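Inactive glucansucrase (Lactobacillus reuteri, PDB 5JBD) is an inactive member of glycosyl hydrolase family 70, a multidomain relative of the glucansucrases with a TIM-barrel core and a bound calcium ion. Local coordinates at residues 64-68 / 137-142; 97-102 / 114-120; 102-106 / 152-156. One frame throughout, in Å; residues are numbered along the deposited sequence.

The three contacts lie close together in a helical region at one end of the elongated chain, their centres about 41 to 51 Å from the chain's centre. None of their segments includes the calcium ligands Glu237, Asp243, Asn287 and Asn751. Contacts 2 and 3 share Asn102, with centres about 13 Å apart; a probable hydrogen bond from Tyr105 N to Phe100 O (3.1 Å) joins them further. Contact 1 lies about 14 Å from contact 3 and 17 Å from contact 2, centre to centre. Ile140 connects all three: its CD1 meets Phe100 CD2 at 3.9 Å, its CG1 meets Tyr105 CD2 at 3.8 Å, and its CG2 reaches Leu153 CD2.

Contact 1: 64-68 / 137-142; sequences TSQDG and RYVIEQ
Gly68 and Asp67 lie over one face of the Tyr138 ring, so that a turn of loop 64-68 rests on an aromatic platform carried by helix 137-142. Gly68 N stands 3.4 Å above the ring plane, over its centre, and Gly68 CA comes within 3.3 Å of Tyr138 CZ. Gly68 has a positive phi, a conformation suited to glycine, and its lack of a side chain leaves room for the ring. At the ring edge, near its plane, Ser65 O approaches Tyr138 CD1 to 3.3 Å; the same oxygen also touches Glu141 CG.

One hydrogen bond crosses the contact. Gln142 NE2 donates to Gln66 O over 2.9 Å, with an N-H...O angle of 164°, and the acceptor lies nearly in the plane of the Gln142 amide. The donor approaches almost in line with the C=O bond. The Gln66 side chain, extended beyond CG, runs past the Glu141 carbonyl, and its own amide is turned 56° from that of Gln142.

Within the loop, Ser65 OG accepts from Gly68 N (2.9 Å) and from Asp67 N (3.2 Å), the latter closing an ST turn; Thr70 O is a further partner of this hydroxyl. Asp67 OD1 bonds to the backbone N of Lys69 and Thr70.

A fold at chi2 (-64°) brings the Glu141 carboxylate across Thr64, the two side chains at about a right angle, with Glu141 CD 3.7 Å from Thr64 CB. No hydrogen bond joins them; Glu141 OE2 instead forms a salt bridge with Arg80.

Loop 64-68 follows strand 63-64, which pairs through Thr64 with Tyr72 of strand 72-73. It lies against helix 126-147, whose residues Val139 and Ile140 point away from the loop, Ile140 on the side of helices 90-101 and 151-162.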
ATOM      1  N   THR A  64      -9.203 -42.945 -24.327  1.00 37.91           N
ATOM      2  CA  THR A  64     -10.384 -42.841 -23.473  1.00 38.19           C
ATOM      3  C   THR A  64     -11.533 -43.703 -24.002  1.00 38.98           C
ATOM      4  O   THR A  64     -11.528 -44.140 -25.160  1.00 39.66           O
ATOM      5  CB  THR A  64     -10.896 -41.381 -23.370  1.00 37.51           C
ATOM      6  OG1 THR A  64     -11.405 -40.957 -24.640  1.00 37.91           O
ATOM      7  CG2 THR A  64      -9.816 -40.452 -22.935  1.00 37.22           C
ATOM      8  N   SER A  65     -12.517 -43.954 -23.143  1.00 39.74           N
ATOM      9  CA  SER A  65     -13.657 -44.798 -23.498  1.00 41.98           C
ATOM     10  C   SER A  65     -14.931 -44.350 -22.803  1.00 41.89           C
ATOM     11  O   SER A  65     -14.902 -43.929 -21.653  1.00 40.49           O
ATOM     12  CB  SER A  65     -13.380 -46.259 -23.121  1.00 42.80           C
ATOM     13  OG  SER A  65     -14.476 -47.101 -23.439  1.00 44.14           O
ATOM     14  N   GLN A  66     -16.043 -44.463 -23.518  1.00 42.74           N
ATOM     15  CA  GLN A  66     -17.364 -44.208 -22.969  1.00 44.53           C
ATOM     16  C   GLN A  66     -18.035 -45.435 -22.357  1.00 46.54           C
ATOM     17  O   GLN A  66     -19.049 -45.270 -21.668  1.00 46.64           O
ATOM     18  CB  GLN A  66     -18.290 -43.669 -24.050  1.00 45.84           C
ATOM     19  CG  GLN A  66     -17.911 -42.293 -24.565  1.00 46.04           C
ATOM     20  CD  GLN A  66     -18.908 -41.784 -25.590  1.00 47.86           C
ATOM     21  OE1 GLN A  66     -20.103 -42.038 -25.478  1.00 48.14           O
ATOM     22  NE2 GLN A  66     -18.410 -41.108 -26.619  1.00 48.80           N
ATOM     23  N   ASP A  67     -17.515 -46.646 -22.616  1.00 48.52           N
ATOM     24  CA  ASP A  67     -18.151 -47.882 -22.111  1.00 49.93           C
ATOM     25  C   ASP A  67     -17.251 -49.022 -21.584  1.00 50.84           C
ATOM     26  O   ASP A  67     -17.777 -50.021 -21.096  1.00 53.13           O
ATOM     27  CB  ASP A  67     -19.081 -48.426 -23.190  1.00 52.49           C
ATOM     28  CG  ASP A  67     -18.353 -48.772 -24.495  1.00 51.65           C
ATOM     29  OD1 ASP A  67     -17.119 -48.617 -24.625  1.00 52.45           O
ATOM     30  OD2 ASP A  67     -19.027 -49.234 -25.408  1.00 54.95           O
ATOM     31  N   GLY A  68     -15.927 -48.876 -21.651  1.00 50.72           N
ATOM     32  CA  GLY A  68     -15.001 -49.949 -21.273  1.00 51.47           C
ATOM     33  C   GLY A  68     -14.770 -51.005 -22.345  1.00 53.92           C
ATOM     34  O   GLY A  68     -14.001 -51.935 -22.116  1.00 55.23           O
ATOM     35  N   ARG A 137     -15.467 -42.629 -14.914  1.00 40.23           N
ATOM     36  CA  ARG A 137     -14.756 -42.114 -16.082  1.00 39.11           C
ATOM     37  C   ARG A 137     -15.533 -42.363 -17.393  1.00 39.81           C
ATOM     38  O   ARG A 137     -15.624 -41.462 -18.230  1.00 38.01           O
ATOM     39  CB  ARG A 137     -13.328 -42.648 -16.155  1.00 38.89           C
ATOM     40  CG  ARG A 137     -12.419 -42.050 -15.092  1.00 38.16           C
ATOM     41  CD  ARG A 137     -10.956 -42.331 -15.391  1.00 38.25           C
ATOM     42  NE  ARG A 137     -10.576 -43.729 -15.145  1.00 39.06           N
ATOM     43  CZ  ARG A 137     -10.230 -44.228 -13.950  1.00 38.94           C
ATOM     44  NH1 ARG A 137     -10.177 -43.471 -12.861  1.00 38.46           N
ATOM     45  NH2 ARG A 137      -9.912 -45.511 -13.848  1.00 39.77           N
ATOM     46  N   TYR A 138     -16.128 -43.552 -17.536  1.00 40.18           N
ATOM     47  CA  TYR A 138     -16.976 -43.871 -18.700  1.00 41.58           C
ATOM     48  C   TYR A 138     -18.187 -42.919 -18.770  1.00 40.85           C
ATOM     49  O   TYR A 138     -18.519 -42.400 -19.833  1.00 40.17           O
ATOM     50  CB  TYR A 138     -17.446 -45.348 -18.682  1.00 42.80           C
ATOM     51  CG  TYR A 138     -16.344 -46.398 -18.627  1.00 44.50           C
ATOM     52  CD1 TYR A 138     -15.119 -46.216 -19.286  1.00 44.47           C
ATOM     53  CD2 TYR A 138     -16.528 -47.593 -17.920  1.00 46.50           C
ATOM     54  CE1 TYR A 138     -14.115 -47.175 -19.233  1.00 45.32           C
ATOM     55  CE2 TYR A 138     -15.521 -48.559 -17.858  1.00 47.02           C
ATOM     56  CZ  TYR A 138     -14.318 -48.341 -18.512  1.00 46.47           C
ATOM     57  OH  TYR A 138     -13.306 -49.264 -18.442  1.00 47.67           O
ATOM     58  N   VAL A 139     -18.802 -42.663 -17.615  1.00 41.19           N
ATOM     59  CA  VAL A 139     -19.957 -41.754 -17.523  1.00 41.02           C
ATOM     60  C   VAL A 139     -19.526 -40.307 -17.805  1.00 39.35           C
ATOM     61  O   VAL A 139     -20.228 -39.587 -18.496  1.00 40.05           O
ATOM     62  CB  VAL A 139     -20.688 -41.900 -16.162  1.00 41.51           C
ATOM     63  CG1 VAL A 139     -21.788 -40.850 -15.996  1.00 41.23           C
ATOM     64  CG2 VAL A 139     -21.275 -43.310 -16.027  1.00 42.76           C
ATOM     65  N   ILE A 140     -18.346 -39.920 -17.330  1.00 38.37           N
ATOM     66  CA  ILE A 140     -17.770 -38.601 -17.654  1.00 36.77           C
ATOM     67  C   ILE A 140     -17.534 -38.464 -19.176  1.00 36.83           C
ATOM     68  O   ILE A 140     -17.837 -37.416 -19.752  1.00 36.14           O
ATOM     69  CB  ILE A 140     -16.482 -38.320 -16.850  1.00 35.46           C
ATOM     70  CG1 ILE A 140     -16.839 -38.054 -15.387  1.00 35.20           C
ATOM     71  CG2 ILE A 140     -15.726 -37.102 -17.389  1.00 34.60           C
ATOM     72  CD1 ILE A 140     -15.652 -37.978 -14.457  1.00 34.37           C
ATOM     73  N   GLU A 141     -16.978 -39.495 -19.809  1.00 36.63           N
ATOM     74  CA  GLU A 141     -16.726 -39.458 -21.260  1.00 37.17           C
ATOM     75  C   GLU A 141     -18.029 -39.393 -22.065  1.00 39.25           C
ATOM     76  O   GLU A 141     -18.087 -38.764 -23.121  1.00 38.87           O
ATOM     77  CB  GLU A 141     -15.886 -40.666 -21.702  1.00 36.99           C
ATOM     78  CG  GLU A 141     -14.448 -40.670 -21.171  1.00 36.25           C
ATOM     79  CD  GLU A 141     -13.600 -39.514 -21.676  1.00 35.18           C
ATOM     80  OE1 GLU A 141     -13.862 -38.997 -22.781  1.00 34.86           O
ATOM     81  OE2 GLU A 141     -12.642 -39.119 -20.975  1.00 34.23           O
ATOM     82  N   GLN A 142     -19.080 -40.040 -21.569  1.00 42.24           N
ATOM     83  CA  GLN A 142     -20.408 -39.874 -22.164  1.00 44.07           C
ATOM     84  C   GLN A 142     -20.869 -38.416 -22.079  1.00 43.79           C
ATOM     85  O   GLN A 142     -21.410 -37.880 -23.050  1.00 44.19           O
ATOM     86  CB  GLN A 142     -21.425 -40.769 -21.488  1.00 46.67           C
ATOM     87  CG  GLN A 142     -21.230 -42.240 -21.747  1.00 49.47           C
ATOM     88  CD  GLN A 142     -21.959 -43.060 -20.680  1.00 53.04           C
ATOM     89  OE1 GLN A 142     -22.882 -42.565 -20.005  1.00 55.71           O
ATOM     90  NE2 GLN A 142     -21.515 -44.289 -20.478  1.00 54.58           N
TER

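Contact 2: 97-102 / 114-120; sequences IKYFVN and KDTVANI
The carbonyl oxygen of Lys98, a residue whose side chain packs on Val117 and Ile120, is gripped twice by Asn102. Asn102 N closes the last helical turn onto it at 3.1 Å, and Asn102 ND2 also reaches Lys98 O at 3.1 Å, the two donors coming from opposite faces of the carbonyl plane. The side-chain bond is fairly straight (163°) and holds the Asn102 amide in place at the helix end. Its OD1 then lies 3.5 Å from Lys114 CG, beside the extended lysine chain, while ND2 passes Val117 CG2.

The Lys98 side chain runs across to the other segment. CG touches Val117 O at 3.3 Å and slides past Ile120 CG1; a bend at chi3 (79°) then helps carry NZ to Ala118 O, a 2.8 Å hydrogen bond that arrives above the carbonyl plane.

Helix 90-101 is followed by an irregular loop that brings a single weakly bonded helical turn, 114-117, back against its last turns. The setting is consistent with the small helical domain of family 70 proteins.

Apolar side chains fill the rest of the interface: Val101 and Val117 meet tip to tip, CG2 of the former 3.8 Å from CG1 of the latter. Ile97 crosses Ile120 at about a right angle, its CG2 3.6 Å from Ile120 CD1; both isoleucines also touch Met132 of helix 126-147. At the loop end, a water donates to Asn102 O (3.0 Å) and accepts from Lys114 NZ, and Glu106 OE2 receives a bond from Lys114 N.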
ATOM      1  N   ILE A  97     -16.238 -39.225  -6.241  1.00 41.93           N
ATOM      2  CA  ILE A  97     -17.285 -40.098  -6.788  1.00 43.64           C
ATOM      3  C   ILE A  97     -18.676 -39.599  -6.382  1.00 44.25           C
ATOM      4  O   ILE A  97     -19.548 -39.406  -7.242  1.00 44.82           O
ATOM      5  CB  ILE A  97     -17.053 -41.585  -6.383  1.00 44.44           C
ATOM      6  CG1 ILE A  97     -15.780 -42.123  -7.061  1.00 44.39           C
ATOM      7  CG2 ILE A  97     -18.247 -42.463  -6.766  1.00 45.81           C
ATOM      8  CD1 ILE A  97     -15.215 -43.393  -6.446  1.00 45.27           C
ATOM      9  N   LYS A  98     -18.858 -39.380  -5.082  1.00 45.67           N
ATOM     10  CA  LYS A  98     -20.093 -38.810  -4.518  1.00 46.87           C
ATOM     11  C   LYS A  98     -20.490 -37.483  -5.155  1.00 43.92           C
ATOM     12  O   LYS A  98     -21.636 -37.305  -5.557  1.00 43.68           O
ATOM     13  CB  LYS A  98     -19.944 -38.577  -3.006  1.00 49.86           C
ATOM     14  CG  LYS A  98     -20.063 -39.820  -2.138  1.00 53.72           C
ATOM     15  CD  LYS A  98     -20.265 -39.464  -0.651  1.00 56.80           C
ATOM     16  CE  LYS A  98     -21.643 -39.034  -0.168  1.00 60.37           C
ATOM     17  NZ  LYS A  98     -21.884 -39.363   1.270  1.00 63.95           N
ATOM     18  N   TYR A  99     -19.534 -36.560  -5.226  1.00 41.80           N
ATOM     19  CA  TYR A  99     -19.780 -35.225  -5.774  1.00 40.33           C
ATOM     20  C   TYR A  99     -20.236 -35.294  -7.239  1.00 40.32           C
ATOM     21  O   TYR A  99     -21.283 -34.724  -7.602  1.00 40.25           O
ATOM     22  CB  TYR A  99     -18.546 -34.324  -5.629  1.00 38.99           C
ATOM     23  CG  TYR A  99     -18.811 -32.899  -6.084  1.00 38.41           C
ATOM     24  CD1 TYR A  99     -18.676 -32.539  -7.426  1.00 38.85           C
ATOM     25  CD2 TYR A  99     -19.255 -31.934  -5.196  1.00 38.92           C
ATOM     26  CE1 TYR A  99     -18.961 -31.256  -7.866  1.00 38.39           C
ATOM     27  CE2 TYR A  99     -19.521 -30.636  -5.623  1.00 38.41           C
ATOM     28  CZ  TYR A  99     -19.384 -30.308  -6.956  1.00 39.14           C
ATOM     29  OH  TYR A  99     -19.655 -29.035  -7.399  1.00 39.87           O
ATOM     30  N   PHE A 100     -19.490 -36.023  -8.067  1.00 39.56           N
ATOM     31  CA  PHE A 100     -19.847 -36.131  -9.483  1.00 39.63           C
ATOM     32  C   PHE A 100     -21.189 -36.805  -9.729  1.00 41.30           C
ATOM     33  O   PHE A 100     -22.012 -36.289 -10.488  1.00 40.31           O
ATOM     34  CB  PHE A 100     -18.713 -36.754 -10.306  1.00 39.35           C
ATOM     35  CG  PHE A 100     -17.769 -35.718 -10.847  1.00 38.23           C
ATOM     36  CD1 PHE A 100     -17.025 -34.946  -9.982  1.00 37.46           C
ATOM     37  CD2 PHE A 100     -17.686 -35.460 -12.209  1.00 38.09           C
ATOM     38  CE1 PHE A 100     -16.179 -33.957 -10.459  1.00 37.10           C
ATOM     39  CE2 PHE A 100     -16.843 -34.473 -12.692  1.00 37.25           C
ATOM     40  CZ  PHE A 100     -16.086 -33.723 -11.815  1.00 36.49           C
ATOM     41  N   VAL A 101     -21.452 -37.913  -9.042  1.00 44.29           N
ATOM     42  CA  VAL A 101     -22.739 -38.609  -9.205  1.00 46.03           C
ATOM     43  C   VAL A 101     -23.912 -37.682  -8.799  1.00 46.44           C
ATOM     44  O   VAL A 101     -24.973 -37.735  -9.425  1.00 46.04           O
ATOM     45  CB  VAL A 101     -22.753 -39.976  -8.467  1.00 47.38           C
ATOM     46  CG1 VAL A 101     -24.149 -40.582  -8.425  1.00 48.75           C
ATOM     47  CG2 VAL A 101     -21.792 -40.950  -9.143  1.00 47.15           C
ATOM     48  N   ASN A 102     -23.694 -36.808  -7.811  1.00 45.96           N
ATOM     49  CA  ASN A 102     -24.707 -35.825  -7.378  1.00 47.95           C
ATOM     50  C   ASN A 102     -24.759 -34.503  -8.175  1.00 48.12           C
ATOM     51  O   ASN A 102     -25.625 -33.668  -7.904  1.00 49.90           O
ATOM     52  CB  ASN A 102     -24.558 -35.523  -5.876  1.00 48.61           C
ATOM     53  CG  ASN A 102     -25.271 -36.541  -5.006  1.00 50.95           C
ATOM     54  OD1 ASN A 102     -26.488 -36.466  -4.825  1.00 51.71           O
ATOM     55  ND2 ASN A 102     -24.521 -37.505  -4.472  1.00 51.37           N
ATOM     56  N   LYS A 114     -27.436 -41.985  -6.916  1.00 59.73           N
ATOM     57  CA  LYS A 114     -27.303 -41.253  -5.649  1.00 61.77           C
ATOM     58  C   LYS A 114     -27.320 -42.195  -4.444  1.00 64.23           C
ATOM     59  O   LYS A 114     -26.569 -42.002  -3.487  1.00 63.22           O
ATOM     60  CB  LYS A 114     -28.374 -40.174  -5.530  1.00 62.14           C
ATOM     61  CG  LYS A 114     -28.146 -39.047  -6.521  1.00 62.56           C
ATOM     62  CD  LYS A 114     -29.238 -37.997  -6.504  1.00 63.32           C
ATOM     63  CE  LYS A 114     -29.098 -37.094  -7.718  1.00 62.47           C
ATOM     64  NZ  LYS A 114     -29.924 -35.864  -7.635  1.00 61.95           N
ATOM     65  N   ASP A 115     -28.124 -43.248  -4.514  1.00 67.21           N
ATOM     66  CA  ASP A 115     -28.132 -44.235  -3.439  1.00 72.41           C
ATOM     67  C   ASP A 115     -26.933 -45.173  -3.411  1.00 71.26           C
ATOM     68  O   ASP A 115     -26.477 -45.501  -2.325  1.00 71.77           O
ATOM     69  CB  ASP A 115     -29.427 -45.009  -3.448  1.00 79.48           C
ATOM     70  CG  ASP A 115     -30.553 -44.162  -2.977  1.00 82.72           C
ATOM     71  OD1 ASP A 115     -30.683 -43.990  -1.745  1.00 84.79           O
ATOM     72  OD2 ASP A 115     -31.243 -43.613  -3.843  1.00 84.72           O
ATOM     73  N   THR A 116     -26.412 -45.593  -4.565  1.00 69.98           N
ATOM     74  CA  THR A 116     -25.219 -46.465  -4.559  1.00 71.13           C
ATOM     75  C   THR A 116     -23.964 -45.748  -4.023  1.00 71.21           C
ATOM     76  O   THR A 116     -23.061 -46.405  -3.514  1.00 72.95           O
ATOM     77  CB  THR A 116     -24.890 -47.097  -5.931  1.00 70.86           C
ATOM     78  OG1 THR A 116     -24.428 -46.095  -6.855  1.00 71.02           O
ATOM     79  CG2 THR A 116     -26.096 -47.868  -6.506  1.00 72.33           C
ATOM     80  N   VAL A 117     -23.916 -44.416  -4.141  1.00 67.80           N
ATOM     81  CA  VAL A 117     -22.803 -43.607  -3.607  1.00 67.07           C
ATOM     82  C   VAL A 117     -23.093 -42.949  -2.251  1.00 66.74           C
ATOM     83  O   VAL A 117     -22.207 -42.336  -1.686  1.00 64.64           O
ATOM     84  CB  VAL A 117     -22.345 -42.505  -4.606  1.00 63.64           C
ATOM     85  CG1 VAL A 117     -22.067 -43.103  -5.978  1.00 63.03           C
ATOM     86  CG2 VAL A 117     -23.351 -41.356  -4.701  1.00 62.14           C
ATOM     87  N   ALA A 118     -24.317 -43.074  -1.739  1.00 70.47           N
ATOM     88  CA  ALA A 118     -24.738 -42.388  -0.505  1.00 73.84           C
ATOM     89  C   ALA A 118     -23.817 -42.616   0.698  1.00 76.97           C
ATOM     90  O   ALA A 118     -23.533 -41.673   1.440  1.00 80.55           O
ATOM     91  CB  ALA A 118     -26.159 -42.791  -0.131  1.00 75.54           C
ATOM     92  N   ASN A 119     -23.343 -43.854   0.864  1.00 81.78           N
ATOM     93  CA  ASN A 119     -22.604 -44.282   2.057  1.00 87.72           C
ATOM     94  C   ASN A 119     -21.107 -44.569   1.818  1.00 87.99           C
ATOM     95  O   ASN A 119     -20.417 -44.974   2.759  1.00 92.79           O
ATOM     96  CB  ASN A 119     -23.249 -45.554   2.661  1.00 91.32           C
ATOM     97  CG  ASN A 119     -24.694 -45.356   3.110  1.00 92.06           C
ATOM     98  OD1 ASN A 119     -25.085 -44.305   3.630  1.00 93.33           O
ATOM     99  ND2 ASN A 119     -25.490 -46.401   2.938  1.00 93.46           N
ATOM    100  N   ILE A 120     -20.599 -44.386   0.593  1.00 81.92           N
ATOM    101  CA  ILE A 120     -19.172 -44.639   0.335  1.00 77.79           C
ATOM    102  C   ILE A 120     -18.307 -43.606   1.052  1.00 74.27           C
ATOM    103  O   ILE A 120     -18.692 -42.442   1.199  1.00 74.28           O
ATOM    104  CB  ILE A 120     -18.784 -44.713  -1.173  1.00 75.07           C
ATOM    105  CG1 ILE A 120     -19.070 -43.400  -1.925  1.00 74.42           C
ATOM    106  CG2 ILE A 120     -19.473 -45.898  -1.842  1.00 77.73           C
ATOM    107  CD1 ILE A 120     -18.410 -43.317  -3.285  1.00 72.12           C
TER
HETATM  108  O   HOH W   1     -28.314 -33.747  -9.285  1.00 45.47           O

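Contact 3: 102-106 / 152-156; sequences NNGYE and KLAND
The Tyr105 ring meets Asp156 by its edge: Asp156 OD2 lies in the ring plane, 3.2 Å from Tyr105 CE1, and the carboxylate plane stands at 88° to the ring. Lys152 NZ approaches the ring obliquely. The ring also meets that of Phe100, the two planes inclined by about 35°, and it touches Ile140 and Ser143 of helix 126-147.

From this edge-on position the hydroxyl donates to the carboxylate. The bond from Tyr105 OH to Asp156 OD2 is 2.6 Å long and uses the anti lone pair, the one turned away from OD1. Lys152 NZ takes the syn lone pair of the same oxygen at 2.7 Å, forming a salt bridge within helix 152-156. Asp156 OD2 is thus held by two donors at once, which would be expected to stabilise its negative charge. Because Lys152 and Asp156 are four residues apart, about one helical turn, their side chains fall on the same side; Asp156 N bonds to Lys152 O (2.9 Å) within that turn.

The Lys152 chain is extended until chi4 (-68°), where a final bend brings NZ round to the carboxylate. NZ also comes to 3.7 Å from Tyr105 OH and to the same distance from Asn103 O, both close neighbours without being hydrogen-bonded. Beyond the tyrosine hydroxyl lies the backbone of Leu153, with CA 3.7 Å from Tyr105 OH.

Gly104, with a positive phi and no side chain to crowd Lys152 NZ, carries the loop between Asn103 and Tyr105; Asn103 ND2 bonds back to Tyr99 O. The loop thus leaves the end of helix 90-101 and sends Tyr105 against Phe100 of that helix and Ile140 of helix 126-147, to finish on helix 151-162, where Leu153 and Asp156 in turn pack on Phe100.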
ATOM      1  N   ASN A 102     -23.694 -36.808  -7.811  1.00 45.96           N
ATOM      2  CA  ASN A 102     -24.707 -35.825  -7.378  1.00 47.95           C
ATOM      3  C   ASN A 102     -24.759 -34.503  -8.175  1.00 48.12           C
ATOM      4  O   ASN A 102     -25.625 -33.668  -7.904  1.00 49.90           O
ATOM      5  CB  ASN A 102     -24.558 -35.523  -5.876  1.00 48.61           C
ATOM      6  CG  ASN A 102     -25.271 -36.541  -5.006  1.00 50.95           C
ATOM      7  OD1 ASN A 102     -26.488 -36.466  -4.825  1.00 51.71           O
ATOM      8  ND2 ASN A 102     -24.521 -37.505  -4.472  1.00 51.37           N
ATOM      9  N   ASN A 103     -23.873 -34.318  -9.157  1.00 47.65           N
ATOM     10  CA  ASN A 103     -23.821 -33.075  -9.946  1.00 46.97           C
ATOM     11  C   ASN A 103     -23.721 -33.337 -11.458  1.00 46.53           C
ATOM     12  O   ASN A 103     -22.876 -32.770 -12.159  1.00 44.11           O
ATOM     13  CB  ASN A 103     -22.671 -32.199  -9.444  1.00 46.52           C
ATOM     14  CG  ASN A 103     -22.977 -31.563  -8.100  1.00 47.19           C
ATOM     15  OD1 ASN A 103     -23.676 -30.561  -8.037  1.00 47.13           O
ATOM     16  ND2 ASN A 103     -22.480 -32.160  -7.018  1.00 46.60           N
ATOM     17  N   GLY A 104     -24.620 -34.189 -11.947  1.00 46.27           N
ATOM     18  CA  GLY A 104     -24.803 -34.419 -13.376  1.00 46.49           C
ATOM     19  C   GLY A 104     -24.166 -35.657 -13.994  1.00 46.46           C
ATOM     20  O   GLY A 104     -24.235 -35.816 -15.205  1.00 46.91           O
ATOM     21  N   TYR A 105     -23.584 -36.552 -13.194  1.00 45.35           N
ATOM     22  CA  TYR A 105     -22.920 -37.748 -13.742  1.00 45.43           C
ATOM     23  C   TYR A 105     -23.478 -39.036 -13.142  1.00 47.25           C
ATOM     24  O   TYR A 105     -22.737 -39.927 -12.717  1.00 46.17           O
ATOM     25  CB  TYR A 105     -21.409 -37.646 -13.540  1.00 44.00           C
ATOM     26  CG  TYR A 105     -20.791 -36.385 -14.138  1.00 42.06           C
ATOM     27  CD1 TYR A 105     -20.778 -35.183 -13.422  1.00 41.01           C
ATOM     28  CD2 TYR A 105     -20.223 -36.394 -15.411  1.00 40.93           C
ATOM     29  CE1 TYR A 105     -20.217 -34.041 -13.953  1.00 39.83           C
ATOM     30  CE2 TYR A 105     -19.661 -35.248 -15.951  1.00 40.18           C
ATOM     31  CZ  TYR A 105     -19.660 -34.071 -15.219  1.00 39.85           C
ATOM     32  OH  TYR A 105     -19.100 -32.923 -15.730  1.00 38.91           O
ATOM     33  N   GLU A 106     -24.801 -39.120 -13.135  1.00 50.65           N
ATOM     34  CA  GLU A 106     -25.530 -40.300 -12.673  1.00 54.71           C
ATOM     35  C   GLU A 106     -25.752 -41.253 -13.855  1.00 55.07           C
ATOM     36  O   GLU A 106     -26.070 -40.808 -14.954  1.00 53.79           O
ATOM     37  CB  GLU A 106     -26.878 -39.856 -12.075  1.00 57.99           C
ATOM     38  CG  GLU A 106     -27.425 -40.776 -10.993  1.00 62.36           C
ATOM     39  CD  GLU A 106     -28.687 -40.255 -10.303  1.00 63.85           C
ATOM     40  OE1 GLU A 106     -29.164 -39.142 -10.620  1.00 65.07           O
ATOM     41  OE2 GLU A 106     -29.213 -40.980  -9.434  1.00 65.01           O
ATOM     42  N   LYS A 152     -17.805 -27.967 -19.342  1.00 41.20           N
ATOM     43  CA  LYS A 152     -18.605 -28.314 -18.161  1.00 41.86           C
ATOM     44  C   LYS A 152     -17.758 -29.089 -17.134  1.00 40.44           C
ATOM     45  O   LYS A 152     -17.758 -28.752 -15.951  1.00 38.38           O
ATOM     46  CB  LYS A 152     -19.845 -29.131 -18.538  1.00 43.91           C
ATOM     47  CG  LYS A 152     -20.850 -29.277 -17.393  1.00 44.73           C
ATOM     48  CD  LYS A 152     -21.965 -30.260 -17.734  1.00 45.78           C
ATOM     49  CE  LYS A 152     -22.915 -30.459 -16.553  1.00 46.68           C
ATOM     50  NZ  LYS A 152     -22.296 -31.168 -15.393  1.00 45.32           N
ATOM     51  N   LEU A 153     -17.048 -30.118 -17.599  1.00 38.24           N
ATOM     52  CA  LEU A 153     -16.153 -30.911 -16.735  1.00 37.29           C
ATOM     53  C   LEU A 153     -15.167 -30.041 -15.975  1.00 35.04           C
ATOM     54  O   LEU A 153     -14.993 -30.205 -14.755  1.00 33.68           O
ATOM     55  CB  LEU A 153     -15.398 -31.974 -17.561  1.00 36.82           C
ATOM     56  CG  LEU A 153     -14.340 -32.826 -16.845  1.00 36.22           C
ATOM     57  CD1 LEU A 153     -14.928 -33.561 -15.650  1.00 36.56           C
ATOM     58  CD2 LEU A 153     -13.748 -33.832 -17.822  1.00 36.98           C
ATOM     59  N   ALA A 154     -14.541 -29.100 -16.681  1.00 33.99           N
ATOM     60  CA  ALA A 154     -13.585 -28.181 -16.067  1.00 32.69           C
ATOM     61  C   ALA A 154     -14.182 -27.377 -14.898  1.00 32.61           C
ATOM     62  O   ALA A 154     -13.550 -27.237 -13.842  1.00 31.46           O
ATOM     63  CB  ALA A 154     -13.008 -27.233 -17.113  1.00 32.65           C
ATOM     64  N   ASN A 155     -15.390 -26.860 -15.100  1.00 33.69           N
ATOM     65  CA  ASN A 155     -16.139 -26.162 -14.034  1.00 35.15           C
ATOM     66  C   ASN A 155     -16.493 -27.103 -12.870  1.00 34.14           C
ATOM     67  O   ASN A 155     -16.382 -26.724 -11.720  1.00 33.86           O
ATOM     68  CB  ASN A 155     -17.430 -25.531 -14.590  1.00 37.23           C
ATOM     69  CG  ASN A 155     -17.169 -24.376 -15.563  1.00 38.24           C
ATOM     70  OD1 ASN A 155     -16.173 -23.659 -15.462  1.00 39.13           O
ATOM     71  ND2 ASN A 155     -18.093 -24.183 -16.490  1.00 40.09           N
ATOM     72  N   ASP A 156     -16.909 -28.328 -13.192  1.00 35.24           N
ATOM     73  CA  ASP A 156     -17.263 -29.317 -12.173  1.00 35.51           C
ATOM     74  C   ASP A 156     -16.043 -29.723 -11.345  1.00 34.64           C
ATOM     75  O   ASP A 156     -16.146 -29.869 -10.130  1.00 35.66           O
ATOM     76  CB  ASP A 156     -17.958 -30.524 -12.811  1.00 36.73           C
ATOM     77  CG  ASP A 156     -19.331 -30.170 -13.390  1.00 37.03           C
ATOM     78  OD1 ASP A 156     -19.942 -29.189 -12.917  1.00 37.78           O
ATOM     79  OD2 ASP A 156     -19.803 -30.861 -14.310  1.00 35.62           O
TER